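Local coordinates for sortase family protein (Clostridium perfringens, PDB 6IXZ) that is a class C sortase, a cysteine transpeptidase that as in its relatives probably joins pilin subunits covalently into pili, at residues 62-67 with 73-78. Numbering follows the deposited sequence.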
loop_
_atom_site.group_PDB
_atom_site.type_symbol
_atom_site.label_atom_id
_atom_site.label_comp_id
_atom_site.label_asym_id
_atom_site.label_seq_id
_atom_site.Cartn_x
_atom_site.Cartn_y
_atom_site.Cartn_z
ATOM N N GLY A 62 -1.824 -6.663 -5.681
ATOM C CA GLY A 62 -1.347 -7.768 -4.883
ATOM C C GLY A 62 -2.046 -7.764 -3.547
ATOM O O GLY A 62 -3.179 -7.264 -3.438
ATOM N N TYR A 63 -1.346 -8.232 -2.514
ATOM C CA TYR A 63 -1.866 -8.168 -1.152
ATOM C C TYR A 63 -0.812 -7.960 -0.038
ATOM O O TYR A 63 0.399 -8.107 -0.233
ATOM C CB TYR A 63 -2.684 -9.423 -0.854
ATOM C CG TYR A 63 -1.901 -10.705 -1.008
ATOM C CD1 TYR A 63 -1.396 -11.377 0.106
ATOM C CD2 TYR A 63 -1.619 -11.215 -2.271
ATOM C CE1 TYR A 63 -0.642 -12.535 -0.047
ATOM C CE2 TYR A 63 -0.877 -12.366 -2.432
ATOM C CZ TYR A 63 -0.420 -13.040 -1.324
ATOM O OH TYR A 63 0.303 -14.194 -1.502
ATOM N N ILE A 64 -1.310 -7.654 1.146
ATOM C CA ILE A 64 -0.483 -7.469 2.309
ATOM C C ILE A 64 -0.826 -8.531 3.354
ATOM O O ILE A 64 -1.992 -8.887 3.538
ATOM C CB ILE A 64 -0.651 -6.039 2.897
ATOM C CG1 ILE A 64 0.221 -5.844 4.133
ATOM C CG2 ILE A 64 -2.114 -5.734 3.228
ATOM C CD1 ILE A 64 0.407 -4.389 4.514
ATOM N N GLU A 65 0.203 -9.059 4.011
ATOM C CA GLU A 65 0.015 -9.943 5.167
ATOM C C GLU A 65 0.671 -9.353 6.407
ATOM O O GLU A 65 1.775 -8.825 6.325
ATOM C CB GLU A 65 0.622 -11.322 4.903
ATOM C CG GLU A 65 0.122 -12.011 3.655
ATOM C CD GLU A 65 0.709 -13.406 3.527
ATOM O OE1 GLU A 65 -0.052 -14.381 3.670
ATOM O OE2 GLU A 65 1.951 -13.515 3.440
ATOM N N ILE A 66 -0.056 -9.360 7.521
ATOM C CA ILE A 66 0.476 -8.958 8.828
ATOM C C ILE A 66 0.209 -10.085 9.833
ATOM O O ILE A 66 -0.843 -10.143 10.462
ATOM C CB ILE A 66 -0.168 -7.643 9.345
ATOM C CG1 ILE A 66 -0.234 -6.573 8.235
ATOM C CG2 ILE A 66 0.611 -7.104 10.536
ATOM C CD1 ILE A 66 -0.873 -5.274 8.665
ATOM N N PRO A 67 1.189 -10.983 10.009
ATOM C CA PRO A 67 0.964 -12.228 10.791
ATOM C C PRO A 67 0.516 -12.009 12.242
ATOM O O PRO A 67 -0.427 -12.649 12.733
ATOM C CB PRO A 67 2.326 -12.940 10.747
ATOM C CG PRO A 67 3.169 -12.220 9.758
ATOM C CD PRO A 67 2.546 -10.884 9.445
ATOM N N LEU A 73 -4.924 -8.976 3.093
ATOM C CA LEU A 73 -5.892 -8.106 2.372
ATOM C C LEU A 73 -5.359 -7.740 0.974
ATOM O O LEU A 73 -4.146 -7.529 0.809
ATOM C CB LEU A 73 -6.137 -6.818 3.162
ATOM C CG LEU A 73 -6.909 -6.934 4.488
ATOM C CD1 LEU A 73 -6.787 -5.682 5.317
ATOM C CD2 LEU A 73 -8.364 -7.296 4.280
ATOM N N PRO A 74 -6.265 -7.596 -0.025
ATOM C CA PRO A 74 -5.851 -7.077 -1.341
ATOM C C PRO A 74 -5.481 -5.626 -1.230
ATOM O O PRO A 74 -6.002 -4.935 -0.364
ATOM C CB PRO A 74 -7.103 -7.224 -2.218
ATOM C CG PRO A 74 -8.232 -7.371 -1.257
ATOM C CD PRO A 74 -7.661 -8.046 -0.031
ATOM N N ILE A 75 -4.611 -5.181 -2.116
ATOM C CA ILE A 75 -4.219 -3.782 -2.243
ATOM C C ILE A 75 -4.624 -3.264 -3.620
ATOM O O ILE A 75 -4.222 -3.807 -4.648
ATOM C CB ILE A 75 -2.714 -3.594 -2.042
ATOM C CG1 ILE A 75 -2.312 -3.978 -0.621
ATOM C CG2 ILE A 75 -2.298 -2.145 -2.280
ATOM C CD1 ILE A 75 -0.945 -4.609 -0.592
ATOM N N TYR A 76 -5.517 -2.278 -3.611
ATOM C CA TYR A 76 -5.952 -1.583 -4.809
ATOM C C TYR A 76 -5.052 -0.353 -5.029
ATOM O O TYR A 76 -4.484 0.189 -4.089
ATOM C CB TYR A 76 -7.409 -1.121 -4.653
ATOM C CG TYR A 76 -8.399 -2.252 -4.481
ATOM C CD1 TYR A 76 -8.649 -2.790 -3.228
ATOM C CD2 TYR A 76 -9.093 -2.784 -5.571
ATOM C CE1 TYR A 76 -9.575 -3.789 -3.056
ATOM C CE2 TYR A 76 -10.029 -3.784 -5.398
ATOM C CZ TYR A 76 -10.236 -4.305 -4.146
ATOM O OH TYR A 76 -11.123 -5.339 -3.957
ATOM N N TYR A 77 -4.973 0.120 -6.265
ATOM C CA TYR A 77 -4.512 1.475 -6.491
ATOM C C TYR A 77 -5.686 2.434 -6.314
ATOM O O TYR A 77 -6.784 2.181 -6.827
ATOM C CB TYR A 77 -3.904 1.669 -7.886
ATOM C CG TYR A 77 -3.226 3.016 -7.988
ATOM C CD1 TYR A 77 -3.891 4.121 -8.545
ATOM C CD2 TYR A 77 -2.034 3.246 -7.327
ATOM C CE1 TYR A 77 -3.305 5.374 -8.561
ATOM C CE2 TYR A 77 -1.433 4.492 -7.342
ATOM C CZ TYR A 77 -2.086 5.552 -7.949
ATOM O OH TYR A 77 -1.503 6.787 -7.910
ATOM N N GLY A 78 -5.426 3.527 -5.601
ATOM C CA GLY A 78 -6.347 4.654 -5.555
ATOM C C GLY A 78 -7.066 4.670 -4.223
ATOM O O GLY A 78 -7.015 3.700 -3.486
#
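The beta hairpin that opens the sortase beta-barrel brings strand 60-66 against strand 71-77, and Ile64 and Leu73 form its regular antiparallel, hydrogen-bonded pair. Ile64 N gives its hydrogen to Leu73 O at 2.9 Å, and Leu73 N answers to Ile64 O at 3.0 Å, approaching in the plane of that carbonyl. One step further, Ile75 N reaches Gly62 O, also at 2.9 Å, but lies 33° off the carbonyl plane, and Pro74 CA adds a CH···O contact to the same oxygen. Pro74 has no N-H to give; it stands opposite Tyr63 in the non-hydrogen-bonded position, with their CA atoms just 4.1 Å apart and their side chains diverging. Tyr63 CB nevertheless sits tightly, at 2.9 Å, on Leu73 O, the acceptor for Ile64 N, while the ring leads away. The two short segments run antiparallel but strongly splayed, at 134° between their directions.

The side chains of Ile64, Leu73 and Ile75 lie on one face of the sheet. Ile75 does most of the reaching: with CG1 anti to its carbonyl carbon (chi1 -64°), CD1 comes back across the neighbouring strand, 3.4 Å from Tyr63 C and 3.8 Å from Ile64 CB. The two isoleucine side chains cross at about a right angle, while Ile64 CG2 faces Leu73 CB at 4.2 Å. Leu133 and Ile135 of strand 130-135 continue this apolar layer. On the other face, helix 5-18 covers Pro74 and Tyr63 through Ile11, and the Tyr63 ring stacks on His134, whose NE2 also holds Glu65 OE2.

Three backbone bonds thus join the segments, and Tyr63 and Glu65 bond on to strand 130-135. Ile75 CD1 likely shields the Ile64 N-H to Leu73 O bond on its side, so the isoleucines pack across strands already bonded to each other.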